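Local coordinates for protein putative S41 protease (Bacteroides fragilis NCTC 9343, PDB 3K50) that is a putative serine protease of family S41, probably hydrolysing peptide bonds, although its natural substrate is not known, at residues S21-E26 and E46-K51; Y30-S35 and A54-G59; I94-P99 and L231-G236; G237-A242 and A305-N310; K333-P338 and L346-V351. One frame throughout, in Å; residues are numbered along the deposited sequence. Where two conformers were deposited one is given.

Contacts 1, 3 and 4 are buried, whereas contacts 2 and 5 are partly open to solvent. Contacts 1 and 2 both belong to the N-terminal S41 region: helix 18-26 and helix 45-52 meet in contact 1, built round selenium, and the loops that follow them meet in contact 2, which adds a bridging water. Contact 5, a hairpin paired by backbone hydrogen bonds, packs under helix 18-26 in contact 1 and touches contact 4 through V351. Contact 4 is helix-helix packing of the protease domain. Contact 3, the most central, joins the PDZ strand to the loop leading into contact 4; there a tyrosine pair with polar partners outside the segments takes the place of the aliphatic and selenium packing of contact 4.

Contact 1 of 5, residues S21-E26 and E46-K51; sequences SVMRQE and EAFLKK
In the helical N-terminal domain of this S41 protein, helix 18-26 and helix 45-52 face each other through a Met-aromatic contact between M23 and F48, with L49 completing the patch. The backbones stay well apart, the nearest CA atoms being those of M23 and L49 at 9.4 Å, and three side chains span the separation. M23, a selenomethionine, points toward the second helix. Its chain runs extended through chi2 (-178°), which carries the selenium outward from the first helix. There M23 SE meets F48 CE2 at 3.9 Å, approaching the ring at its edge and in its plane: the line from selenium to the ring centroid lies 87° from the ring normal. F48 and M23 run past each other in opposite directions, whereas L49 crosses M23 at roughly a right angle and offers one methyl, CD1, which lies 3.8 Å from M23 SE. M23 and L49 are buried, and the atoms that meet are selenium, methyl and ring carbon. Strand 342-352 lies beside the same selenomethionine through L344 and L346, and M33 from the loop after the helix also touches it. L49 rests against I63 of strand 62-65, and F48 also touches I19 and D20, earlier on helix 18-26. The terminal methyl of M23 turns off at the last torsion (chi3 73°), leaving its CE 4.1 Å from CD1 of L49.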
# COMPACT_ATOMS: atom_id res chain seq x y z
N SER A 21 16.21 19.32 15.50
CA SER A 21 16.79 20.19 14.49
C SER A 21 16.29 19.88 13.10
O SER A 21 15.80 20.78 12.46
CB SER A 21 18.32 20.16 14.56
OG SER A 21 18.79 18.84 14.44
N VAL A 22 16.39 18.63 12.63
CA VAL A 22 15.87 18.26 11.34
C VAL A 22 14.38 18.68 11.23
O VAL A 22 13.97 19.14 10.18
CB VAL A 22 16.09 16.77 11.03
CG1 VAL A 22 15.38 15.91 12.06
CG2 VAL A 22 15.61 16.44 9.61
N MSE A 23 13.60 18.58 12.32
CA MSE A 23 12.18 18.95 12.24
C MSE A 23 11.99 20.47 12.17
O MSE A 23 11.22 20.96 11.39
CB MSE A 23 11.38 18.39 13.45
CG MSE A 23 11.07 16.90 13.33
SE MSE A 23 9.99 16.26 14.85
CE MSE A 23 8.26 17.08 14.40
N ARG A 24 12.70 21.21 13.00
CA ARG A 24 12.51 22.66 12.99
C ARG A 24 12.92 23.25 11.59
O ARG A 24 12.39 24.25 11.17
CB ARG A 24 13.17 23.31 14.23
CG ARG A 24 12.36 22.99 15.49
CD ARG A 24 12.84 23.64 16.79
NE ARG A 24 12.09 23.18 17.98
CZ ARG A 24 10.88 23.60 18.35
NH1 ARG A 24 10.22 24.52 17.67
NH2 ARG A 24 10.33 23.10 19.44
N GLN A 25 13.82 22.58 10.87
CA GLN A 25 14.25 23.07 9.58
C GLN A 25 13.35 22.57 8.45
O GLN A 25 12.98 23.35 7.58
CB GLN A 25 15.72 22.68 9.29
CG GLN A 25 16.20 22.99 7.82
CD GLN A 25 16.04 24.46 7.33
OE1 GLN A 25 15.65 24.70 6.18
NE2 GLN A 25 16.32 25.44 8.21
N GLU A 26 12.99 21.29 8.48
CA GLU A 26 12.37 20.63 7.34
C GLU A 26 10.88 20.32 7.39
O GLU A 26 10.30 20.01 6.37
CB GLU A 26 13.04 19.27 7.13
CG GLU A 26 14.54 19.27 7.02
CD GLU A 26 15.07 19.87 5.73
OE1 GLU A 26 14.29 20.15 4.83
OE2 GLU A 26 16.30 20.07 5.63
N GLU A 46 10.70 7.83 18.79
CA GLU A 46 9.25 7.65 18.74
C GLU A 46 8.54 8.54 19.73
O GLU A 46 7.55 9.19 19.39
CB GLU A 46 8.84 6.20 19.03
CG GLU A 46 9.19 5.18 17.94
CD GLU A 46 10.66 4.68 17.95
OE1 GLU A 46 11.52 5.30 18.64
OE2 GLU A 46 10.95 3.67 17.26
N ALA A 47 9.07 8.63 20.94
CA ALA A 47 8.42 9.40 22.00
C ALA A 47 8.63 10.88 21.77
O ALA A 47 7.71 11.68 22.02
CB ALA A 47 8.95 8.99 23.40
N PHE A 48 9.82 11.26 21.31
CA PHE A 48 10.06 12.64 21.00
C PHE A 48 9.05 13.05 19.94
O PHE A 48 8.37 14.11 20.09
CB PHE A 48 11.49 12.88 20.45
CG PHE A 48 11.72 14.29 20.07
CD1 PHE A 48 12.22 15.20 20.99
CD2 PHE A 48 11.37 14.75 18.81
CE1 PHE A 48 12.40 16.56 20.64
CE2 PHE A 48 11.53 16.12 18.48
CZ PHE A 48 12.05 17.01 19.39
N LEU A 49 8.96 12.24 18.88
CA LEU A 49 8.10 12.56 17.72
C LEU A 49 6.65 12.78 18.11
O LEU A 49 6.01 13.73 17.65
CB LEU A 49 8.18 11.48 16.66
CG LEU A 49 7.47 11.80 15.33
CD1 LEU A 49 8.06 13.03 14.67
CD2 LEU A 49 7.54 10.62 14.41
N LYS A 50 6.12 11.90 18.94
CA LYS A 50 4.72 11.94 19.30
C LYS A 50 4.41 13.26 20.02
O LYS A 50 3.33 13.78 19.87
CB LYS A 50 4.38 10.71 20.15
CG LYS A 50 2.90 10.52 20.55
CD LYS A 50 2.69 9.37 21.59
N LYS A 51 5.37 13.77 20.79
CA LYS A 51 5.23 15.02 21.53
C LYS A 51 5.53 16.26 20.70
O LYS A 51 5.02 17.33 21.00
CB LYS A 51 6.16 15.08 22.79
CG LYS A 51 5.77 14.25 24.05

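Contact 2 of 5, residues Y30-S35 and A54-G59; sequences YRDMPS and ASMDNG
D32 meets A54 and M56 where two loops of the N-terminal S41 region come together, the one following helix 18-26 and the one following helix 45-52. Residues 30-35 begin with a short 3-10 segment at Y30 and R31, and Y30 O accepts M33 N at 3.3 Å. The side chains of Y30 and R31 are engaged elsewhere: Y30 OH and R31 NH2 share the carboxylate of D266, the arginine by a salt bridge. D32 then turns its side chain onto the second loop. Its CB lies 3.9 Å from CB of A54, an apolar touch at the base of an acidic side chain. Farther out, D32 OD2 approaches the terminal methyl of M56, a selenomethionine, with 3.4 Å between OD2 and CE; the two side chains cross at about a right angle. Bends at chi2 (86°) and chi3 (71°) fold the M56 chain so that CE comes back toward D32. Next in sequence, M33 points away from the second loop and packs on R24, while P34 O receives a hydrogen bond from R24 NH2. Residues 54-57 of the partner loop form a type I beta turn, closed by D57 N bonding to A54 O at 2.9 Å. A water joins the loops at the backbone: it donates to D32 O at 3.1 Å and accepts from S55 N at 2.9 Å.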
# COMPACT_ATOMS: atom_id res chain seq x y z
N TYR A 30 6.42 23.23 10.90
CA TYR A 30 7.35 23.59 11.96
C TYR A 30 6.76 24.70 12.86
O TYR A 30 7.03 24.75 14.03
CB TYR A 30 8.71 24.01 11.38
CG TYR A 30 8.76 25.40 10.77
CD1 TYR A 30 8.44 25.61 9.44
CD2 TYR A 30 9.10 26.51 11.54
CE1 TYR A 30 8.44 26.90 8.91
CE2 TYR A 30 9.11 27.80 11.01
CZ TYR A 30 8.80 27.99 9.71
OH TYR A 30 8.81 29.28 9.19
N ARG A 31 5.97 25.60 12.30
CA ARG A 31 5.44 26.69 13.10
C ARG A 31 4.43 26.26 14.17
O ARG A 31 4.12 27.03 15.09
CB ARG A 31 4.74 27.69 12.18
CG ARG A 31 5.67 28.54 11.31
CD ARG A 31 4.79 29.50 10.50
NE ARG A 31 5.60 30.40 9.71
CZ ARG A 31 6.20 31.49 10.17
NH1 ARG A 31 6.07 31.85 11.43
NH2 ARG A 31 6.94 32.24 9.37
N ASP A 32 3.89 25.06 14.00
CA ASP A 32 2.86 24.50 14.86
C ASP A 32 3.41 23.42 15.79
O ASP A 32 2.66 22.72 16.45
CB ASP A 32 1.72 23.96 13.98
CG ASP A 32 0.99 25.05 13.26
OD1 ASP A 32 0.45 25.94 13.95
OD2 ASP A 32 0.97 25.03 12.02
N MSE A 33 4.73 23.30 15.88
CA MSE A 33 5.30 22.44 16.87
C MSE A 33 5.18 23.10 18.23
O MSE A 33 5.14 24.33 18.32
CB MSE A 33 6.80 22.17 16.63
CG MSE A 33 7.10 21.35 15.38
SE MSE A 33 8.98 21.36 14.87
CE MSE A 33 9.71 20.47 16.48
N PRO A 34 5.02 22.30 19.30
CA PRO A 34 5.13 22.81 20.70
C PRO A 34 6.40 23.60 20.94
O PRO A 34 7.36 23.44 20.20
CB PRO A 34 5.18 21.53 21.53
CG PRO A 34 4.34 20.54 20.71
CD PRO A 34 4.52 20.92 19.23
N SER A 35 6.38 24.51 21.90
CA SER A 35 7.61 25.27 22.22
C SER A 35 8.75 24.38 22.76
O SER A 35 8.49 23.37 23.44
CB SER A 35 7.34 26.42 23.22
OG SER A 35 6.96 27.62 22.55
N ALA A 54 2.88 18.46 15.09
CA ALA A 54 1.74 19.35 15.06
C ALA A 54 0.50 18.48 15.26
O ALA A 54 0.51 17.32 14.89
CB ALA A 54 1.66 20.04 13.71
N SER A 55 -0.57 19.04 15.82
CA SER A 55 -1.79 18.25 16.06
C SER A 55 -2.42 17.74 14.78
O SER A 55 -3.15 16.76 14.84
CB SER A 55 -2.81 19.05 16.82
OG SER A 55 -2.26 19.47 18.05
N MSE A 56 -2.11 18.37 13.65
CA MSE A 56 -2.64 17.93 12.34
C MSE A 56 -1.99 16.64 11.90
O MSE A 56 -2.52 15.95 11.05
CB MSE A 56 -2.41 18.98 11.27
CG MSE A 56 -3.13 20.34 11.50
SE MSE A 56 -2.14 21.56 12.57
CE MSE A 56 -0.60 22.09 11.32
N ASP A 57 -0.85 16.30 12.50
CA ASP A 57 -0.06 15.12 12.10
C ASP A 57 -0.59 13.86 12.76
O ASP A 57 -0.05 13.43 13.75
CB ASP A 57 1.40 15.36 12.47
CG ASP A 57 2.37 14.53 11.66
OD1 ASP A 57 2.06 13.35 11.33
OD2 ASP A 57 3.46 15.07 11.40
N ASN A 58 -1.63 13.28 12.15
CA ASN A 58 -2.33 12.09 12.63
C ASN A 58 -1.58 10.82 12.23
O ASN A 58 -2.05 10.01 11.42
CB ASN A 58 -3.76 12.06 12.07
CG ASN A 58 -4.62 10.96 12.68
OD1 ASN A 58 -4.48 10.62 13.85
ND2 ASN A 58 -5.51 10.39 11.88
N GLY A 59 -0.38 10.65 12.77
CA GLY A 59 0.40 9.49 12.42
C GLY A 59 0.98 9.53 11.03
O GLY A 59 1.41 8.48 10.51
O HOH W 1 -0.27 21.85 16.44

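Contact 3 of 5, residues I94-P99 and L231-G236; sequences ISYVVP and LRYNTG
Strand 90-97 presents S95 and Y96, close to its end, to Y233 in a type I beta turn that runs from L231 to N234. The turn is closed by N234 N bonding to L231 O at 3.0 Å, and the main chains keep their distance: the nearest CA atoms, those of Y96 and Y233, are 9.3 Å apart. Y233 alone bridges this separation from its side. Its CG stands anti to the carbonyl carbon (chi1 -58°), which sends the ring out toward the strand, edge first. At that edge, close to the ring plane, S95 O lies 3.7 Å from Y233 CE2, and Y233 OH reaches 3.8 Å from S95 CB. Y96 slides past in the opposite direction, its CD2 4.2 Å from CD2 of Y233. One face of the Y233 ring is covered from within its own turn, by R232 CG lying 3.6 Å above the plane over the centre. The contact thus joins the PDZ domain to the S41 protease domain, at the loop whose DLRxNxGG-like sequence is familiar in this family. The polar ends find partners elsewhere. Y233 OH bonds to E372 and to R110 NH1, and the same R110 nitrogen also bonds to S95 O, so the arginine ties both sides together; Y96 OH bonds to D173. Beyond Y233, an Asx turn shapes the loop: N234 OD1 accepts G236 N at 2.9 Å, in the carbonyl plane, with an N-H...O angle of 140°.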
# COMPACT_ATOMS: atom_id res chain seq x y z
N ILE A 94 -5.02 -16.43 4.40
CA ILE A 94 -3.92 -15.76 3.69
C ILE A 94 -4.45 -14.68 2.75
O ILE A 94 -5.31 -14.95 1.92
CB ILE A 94 -3.03 -16.80 2.94
CG1 ILE A 94 -2.36 -17.70 3.98
CG2 ILE A 94 -1.99 -16.07 2.08
CD1 ILE A 94 -1.58 -18.91 3.41
N SER A 95 -3.90 -13.46 2.87
CA SER A 95 -4.31 -12.32 2.10
C SER A 95 -3.31 -11.91 0.99
O SER A 95 -3.68 -11.20 0.11
CB SER A 95 -4.45 -11.11 3.03
OG SER A 95 -3.19 -10.85 3.71
N TYR A 96 -2.05 -12.33 1.07
CA TYR A 96 -1.00 -11.89 0.16
C TYR A 96 0.17 -12.87 0.30
O TYR A 96 0.50 -13.29 1.45
CB TYR A 96 -0.56 -10.48 0.55
CG TYR A 96 0.35 -9.79 -0.43
CD1 TYR A 96 1.68 -9.90 -0.31
CD2 TYR A 96 -0.15 -8.92 -1.41
CE1 TYR A 96 2.54 -9.24 -1.17
CE2 TYR A 96 0.68 -8.25 -2.24
CZ TYR A 96 2.04 -8.42 -2.12
OH TYR A 96 2.92 -7.79 -2.96
N VAL A 97 0.74 -13.30 -0.82
CA VAL A 97 1.92 -14.18 -0.82
C VAL A 97 3.00 -13.49 -1.65
O VAL A 97 2.77 -13.12 -2.82
CB VAL A 97 1.58 -15.55 -1.43
CG1 VAL A 97 2.84 -16.45 -1.61
CG2 VAL A 97 0.56 -16.24 -0.54
N VAL A 98 4.19 -13.33 -1.07
CA VAL A 98 5.31 -12.73 -1.72
C VAL A 98 5.91 -13.73 -2.72
O VAL A 98 6.17 -14.88 -2.34
CB VAL A 98 6.40 -12.32 -0.70
CG1 VAL A 98 7.69 -11.95 -1.37
CG2 VAL A 98 5.90 -11.16 0.22
N PRO A 99 6.07 -13.31 -3.99
CA PRO A 99 6.67 -14.14 -5.03
C PRO A 99 8.07 -14.61 -4.64
O PRO A 99 8.86 -13.84 -4.13
CB PRO A 99 6.73 -13.22 -6.24
CG PRO A 99 5.79 -12.12 -5.99
CD PRO A 99 5.64 -11.99 -4.49
N LEU A 231 -5.01 -1.01 -5.48
CA LEU A 231 -4.13 -0.39 -4.49
C LEU A 231 -4.57 -0.78 -3.07
O LEU A 231 -4.25 -0.12 -2.07
CB LEU A 231 -4.24 1.12 -4.65
CG LEU A 231 -3.86 1.72 -5.99
CD1 LEU A 231 -3.99 3.31 -5.98
CD2 LEU A 231 -2.44 1.27 -6.41
N ARG A 232 -5.28 -1.86 -2.93
CA ARG A 232 -5.87 -2.15 -1.63
C ARG A 232 -4.96 -2.23 -0.42
O ARG A 232 -5.43 -1.97 0.71
CB ARG A 232 -6.77 -3.40 -1.70
CG ARG A 232 -6.03 -4.72 -1.68
CD ARG A 232 -7.03 -5.85 -1.78
NE ARG A 232 -7.52 -6.02 -3.15
CZ ARG A 232 -8.50 -6.84 -3.53
NH1 ARG A 232 -9.22 -7.52 -2.64
NH2 ARG A 232 -8.80 -6.92 -4.83
N TYR A 233 -3.72 -2.68 -0.60
CA TYR A 233 -2.80 -2.82 0.47
C TYR A 233 -1.61 -1.92 0.25
O TYR A 233 -0.60 -2.09 0.91
CB TYR A 233 -2.30 -4.30 0.60
CG TYR A 233 -3.35 -5.32 0.82
CD1 TYR A 233 -4.45 -5.07 1.66
CD2 TYR A 233 -3.21 -6.64 0.29
CE1 TYR A 233 -5.41 -5.99 1.82
CE2 TYR A 233 -4.17 -7.60 0.51
CZ TYR A 233 -5.26 -7.26 1.28
OH TYR A 233 -6.26 -8.20 1.46
N ASN A 234 -1.75 -0.92 -0.62
CA ASN A 234 -0.64 -0.01 -0.96
C ASN A 234 -0.51 1.18 0.03
O ASN A 234 -1.32 2.10 0.04
CB ASN A 234 -0.83 0.48 -2.39
CG ASN A 234 0.41 1.16 -2.93
OD1 ASN A 234 1.05 1.95 -2.22
ND2 ASN A 234 0.73 0.91 -4.22
N THR A 235 0.54 1.14 0.86
CA THR A 235 0.73 2.11 1.94
C THR A 235 1.50 3.37 1.48
O THR A 235 1.83 4.25 2.28
CB THR A 235 1.45 1.46 3.15
OG1 THR A 235 2.80 1.20 2.80
CG2 THR A 235 0.76 0.16 3.62
N GLY A 236 1.85 3.39 0.20
CA GLY A 236 2.39 4.59 -0.43
C GLY A 236 3.81 4.48 -0.90
O GLY A 236 4.27 3.38 -1.32

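Contact 4 of 5, residues G237-A242 and A305-N310; sequences GSLDCA and AEMVIN
No ring or other flat group takes part where L239 and A242 meet M307 and V308; the contact has no faces or edges and consists of methyl, methylene and selenium atoms alone. L239 sends one branch across, its CD2 lying 3.8 Å from CG of M307, and the two side chains cross obliquely. M307, a selenomethionine, leaves its helix with CG anti to the backbone N (chi1 176°) and then bends at chi2 (-73°), which brings the selenium round to the neighbouring helix. There M307 SE stands 3.9 Å from CB of A242. On the same methyl, V308 adds its CG2 branch, also 3.9 Å from A242 CB. Such a small side chain lets the backbones draw close, with 6.3 Å between CA of A242 and CA of V308. The elements joined are the start of helix 239-249 and helix 304-312, both within the S41 protease domain of the ClpP/crotonase clan, where helices pack beside a mixed beta-sheet. S238 is the N-cap of the first helix: its OG accepts C241 N at 3.3 Å with an N-H...O angle of 162°, and D240 N more weakly. V351 of strand 342-352 touches both L239 and M307, while L259 and A260 of strand 258-263 also press on the selenomethionine. V308 in turn reaches F197, whose backbone is hydrogen-bonded to that of S238.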
# COMPACT_ATOMS: atom_id res chain seq x y z
N GLY A 237 4.51 5.61 -0.81
CA GLY A 237 5.89 5.67 -1.25
C GLY A 237 6.24 6.94 -2.02
O GLY A 237 5.90 8.04 -1.58
N SER A 238 6.91 6.78 -3.16
CA SER A 238 7.46 7.88 -3.94
C SER A 238 6.49 8.55 -4.91
O SER A 238 5.79 7.86 -5.67
CB SER A 238 8.70 7.37 -4.73
OG SER A 238 8.91 8.07 -5.98
N LEU A 239 6.47 9.88 -4.90
CA LEU A 239 5.62 10.64 -5.78
C LEU A 239 6.09 10.58 -7.21
O LEU A 239 5.28 10.75 -8.10
CB LEU A 239 5.44 12.10 -5.31
CG LEU A 239 4.60 12.25 -4.01
CD1 LEU A 239 4.44 13.70 -3.63
CD2 LEU A 239 3.24 11.61 -4.10
N ASP A 240 7.37 10.30 -7.45
CA ASP A 240 7.84 10.19 -8.83
C ASP A 240 7.23 8.92 -9.46
O ASP A 240 6.92 8.91 -10.65
CB ASP A 240 9.36 10.30 -8.87
CG ASP A 240 9.89 11.79 -8.43
OD1 ASP A 240 9.38 12.84 -8.94
OD2 ASP A 240 10.79 11.89 -7.56
N CYS A 241 7.08 7.86 -8.68
CA CYS A 241 6.39 6.65 -9.13
C CYS A 241 4.95 6.99 -9.42
O CYS A 241 4.41 6.55 -10.43
CB CYS A 241 6.46 5.53 -8.08
SG CYS A 241 8.14 4.93 -7.85
N ALA A 242 4.33 7.77 -8.55
CA ALA A 242 2.95 8.16 -8.75
C ALA A 242 2.74 8.98 -10.04
O ALA A 242 1.79 8.78 -10.75
CB ALA A 242 2.41 8.92 -7.53
N ALA A 305 -0.62 6.64 -2.79
CA ALA A 305 -1.75 5.91 -3.37
C ALA A 305 -2.97 6.85 -3.44
O ALA A 305 -3.71 6.87 -4.39
CB ALA A 305 -2.06 4.67 -2.55
N GLU A 306 -3.12 7.66 -2.42
CA GLU A 306 -4.23 8.63 -2.32
C GLU A 306 -4.01 9.83 -3.23
O GLU A 306 -4.96 10.42 -3.74
CB GLU A 306 -4.41 9.06 -0.90
CG GLU A 306 -4.90 7.95 0.03
CD GLU A 306 -4.98 8.37 1.47
OE1 GLU A 306 -3.92 8.40 2.16
OE2 GLU A 306 -6.12 8.64 1.93
N MSE A 307 -2.75 10.17 -3.43
CA MSE A 307 -2.35 11.24 -4.37
C MSE A 307 -2.77 10.91 -5.79
O MSE A 307 -3.21 11.79 -6.53
CB MSE A 307 -0.85 11.46 -4.29
CG MSE A 307 -0.21 12.49 -5.28
SE MSE A 307 -0.07 11.91 -7.19
CE MSE A 307 1.59 12.97 -7.94
N VAL A 308 -2.68 9.64 -6.17
CA VAL A 308 -3.08 9.22 -7.47
C VAL A 308 -4.55 9.44 -7.66
O VAL A 308 -5.01 9.94 -8.69
CB VAL A 308 -2.74 7.71 -7.71
CG1 VAL A 308 -3.42 7.24 -9.00
CG2 VAL A 308 -1.24 7.53 -7.72
N ILE A 309 -5.31 9.08 -6.66
CA ILE A 309 -6.75 9.32 -6.72
C ILE A 309 -7.06 10.81 -6.79
O ILE A 309 -7.83 11.26 -7.64
CB ILE A 309 -7.51 8.71 -5.48
CG1 ILE A 309 -7.35 7.17 -5.46
CG2 ILE A 309 -8.97 9.19 -5.47
CD1 ILE A 309 -7.75 6.51 -4.07
N ASN A 310 -6.49 11.58 -5.89
CA ASN A 310 -6.79 13.01 -5.87
C ASN A 310 -6.46 13.78 -7.18
O ASN A 310 -7.19 14.69 -7.57
CB ASN A 310 -6.01 13.66 -4.70
CG ASN A 310 -6.40 15.12 -4.51
OD1 ASN A 310 -7.60 15.41 -4.40
ND2 ASN A 310 -5.39 16.04 -4.50

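Contact 5 of 5, residues K333-P338 and L346-V351; sequences KPFVHP and LVVCNV
F335, L346 and V348 form the close-packed part of this pairing, whereas the K333 chain leads from it toward solvent. The F335 ring receives V348 at its edge, in the ring plane, with CG1 of the valine 3.8 Å from F335 CE1. L346 approaches the same ring obliquely, its CB 4.1 Å from F335 CD1. Torsion about CA-CB of V348 (chi1 -67°) splits its two methyls between the partners: CG1 goes to the phenylalanine, and CG2 lies 3.9 Å from CB of K333. These residues belong to the beta hairpin of strands 330-336 and 342-352, in which K333 and L346 make an antiparallel hydrogen-bonded pair. K333 N bonds to L346 O at 2.9 Å, and L346 N returns a bond to K333 O, also at 2.9 Å. The short strand segments depart from strict antiparallel, their N-to-C directions 129° apart, and a classic beta bulge follows at V348 and C349, which both face A331. Helix 18-26 covers the packed side, with V22 and E26 against F335, and L346 also reaches Y27. On the solvent side the K333 chain, for which two conformers were deposited, crosses V348 at about a right angle, its CD still 4.0 Å from V348 CG2. Beyond that point it leads off, and its NZ bonds to the hydroxyl of Y264.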
# COMPACT_ATOMS: atom_id res chain seq x y z
N LYS A 333 9.06 12.68 3.60
CA LYS A 333 10.35 12.34 3.00
C LYS A 333 11.19 11.71 4.13
O LYS A 333 11.00 12.02 5.30
CB LYS A 333 11.04 13.56 2.39
CG LYS A 333 11.49 13.34 0.94
CD LYS A 333 10.90 14.43 0.02
CE LYS A 333 10.91 14.06 -1.47
NZ LYS A 333 9.84 14.82 -2.21
N PRO A 334 12.06 10.75 3.80
CA PRO A 334 12.96 10.16 4.79
C PRO A 334 14.21 10.98 5.13
O PRO A 334 14.84 11.56 4.23
CB PRO A 334 13.40 8.86 4.14
CG PRO A 334 13.27 9.10 2.68
CD PRO A 334 12.16 10.08 2.48
N PHE A 335 14.54 11.03 6.42
CA PHE A 335 15.75 11.66 6.90
C PHE A 335 16.39 10.59 7.80
O PHE A 335 15.74 10.08 8.71
CB PHE A 335 15.45 12.95 7.67
CG PHE A 335 14.83 14.02 6.82
CD1 PHE A 335 13.47 14.08 6.63
CD2 PHE A 335 15.64 14.96 6.18
CE1 PHE A 335 12.90 15.09 5.83
CE2 PHE A 335 15.09 15.93 5.35
CZ PHE A 335 13.71 15.96 5.15
N VAL A 336 17.63 10.23 7.52
CA VAL A 336 18.36 9.19 8.28
C VAL A 336 19.19 9.83 9.36
O VAL A 336 19.91 10.80 9.08
CB VAL A 336 19.27 8.36 7.36
CG1 VAL A 336 19.80 7.14 8.09
CG2 VAL A 336 18.49 7.89 6.15
N HIS A 337 19.09 9.33 10.60
CA HIS A 337 19.89 9.87 11.70
C HIS A 337 21.37 9.61 11.36
O HIS A 337 21.67 8.56 10.83
CB HIS A 337 19.60 9.21 13.04
CG HIS A 337 20.21 9.91 14.22
ND1 HIS A 337 21.52 9.70 14.61
CD2 HIS A 337 19.69 10.78 15.11
CE1 HIS A 337 21.78 10.45 15.67
NE2 HIS A 337 20.68 11.09 16.02
N PRO A 338 22.26 10.56 11.64
CA PRO A 338 23.69 10.33 11.30
C PRO A 338 24.34 9.10 11.92
O PRO A 338 25.12 8.43 11.27
CB PRO A 338 24.39 11.58 11.83
CG PRO A 338 23.32 12.61 11.92
CD PRO A 338 22.04 11.90 12.22
N LEU A 346 9.31 12.20 7.70
CA LEU A 346 8.71 13.47 8.12
C LEU A 346 7.81 14.15 7.09
O LEU A 346 8.16 14.20 5.92
CB LEU A 346 9.84 14.40 8.48
CG LEU A 346 9.53 15.80 9.05
CD1 LEU A 346 8.98 15.66 10.44
CD2 LEU A 346 10.87 16.63 9.04
N VAL A 347 6.65 14.67 7.51
CA VAL A 347 5.81 15.46 6.61
C VAL A 347 6.62 16.69 6.18
O VAL A 347 7.04 17.49 7.02
CB VAL A 347 4.48 15.93 7.26
CG1 VAL A 347 3.70 16.87 6.35
CG2 VAL A 347 3.64 14.76 7.63
N VAL A 348 6.82 16.83 4.87
CA VAL A 348 7.57 17.95 4.29
C VAL A 348 6.72 18.87 3.37
O VAL A 348 6.94 20.10 3.33
CB VAL A 348 8.84 17.44 3.52
CG1 VAL A 348 9.83 16.84 4.53
CG2 VAL A 348 8.45 16.49 2.37
N CYS A 349 5.72 18.33 2.68
CA CYS A 349 4.90 19.16 1.80
C CYS A 349 3.48 18.76 1.61
O CYS A 349 3.10 17.62 1.79
CB CYS A 349 5.50 19.26 0.40
SG CYS A 349 5.66 17.73 -0.58
N ASN A 350 2.68 19.77 1.27
CA ASN A 350 1.34 19.60 0.75
C ASN A 350 1.45 19.09 -0.69
O ASN A 350 2.48 19.33 -1.39
CB ASN A 350 0.59 20.93 0.75
CG ASN A 350 0.08 21.28 2.08
OD1 ASN A 350 -0.81 20.62 2.61
ND2 ASN A 350 0.61 22.30 2.63
N VAL A 351 0.47 18.31 -1.11
CA VAL A 351 0.43 17.77 -2.48
C VAL A 351 -0.97 18.07 -3.09
O VAL A 351 -1.92 17.31 -2.93
CB VAL A 351 0.71 16.26 -2.50
CG1 VAL A 351 0.79 15.76 -3.96
CG2 VAL A 351 1.95 15.98 -1.78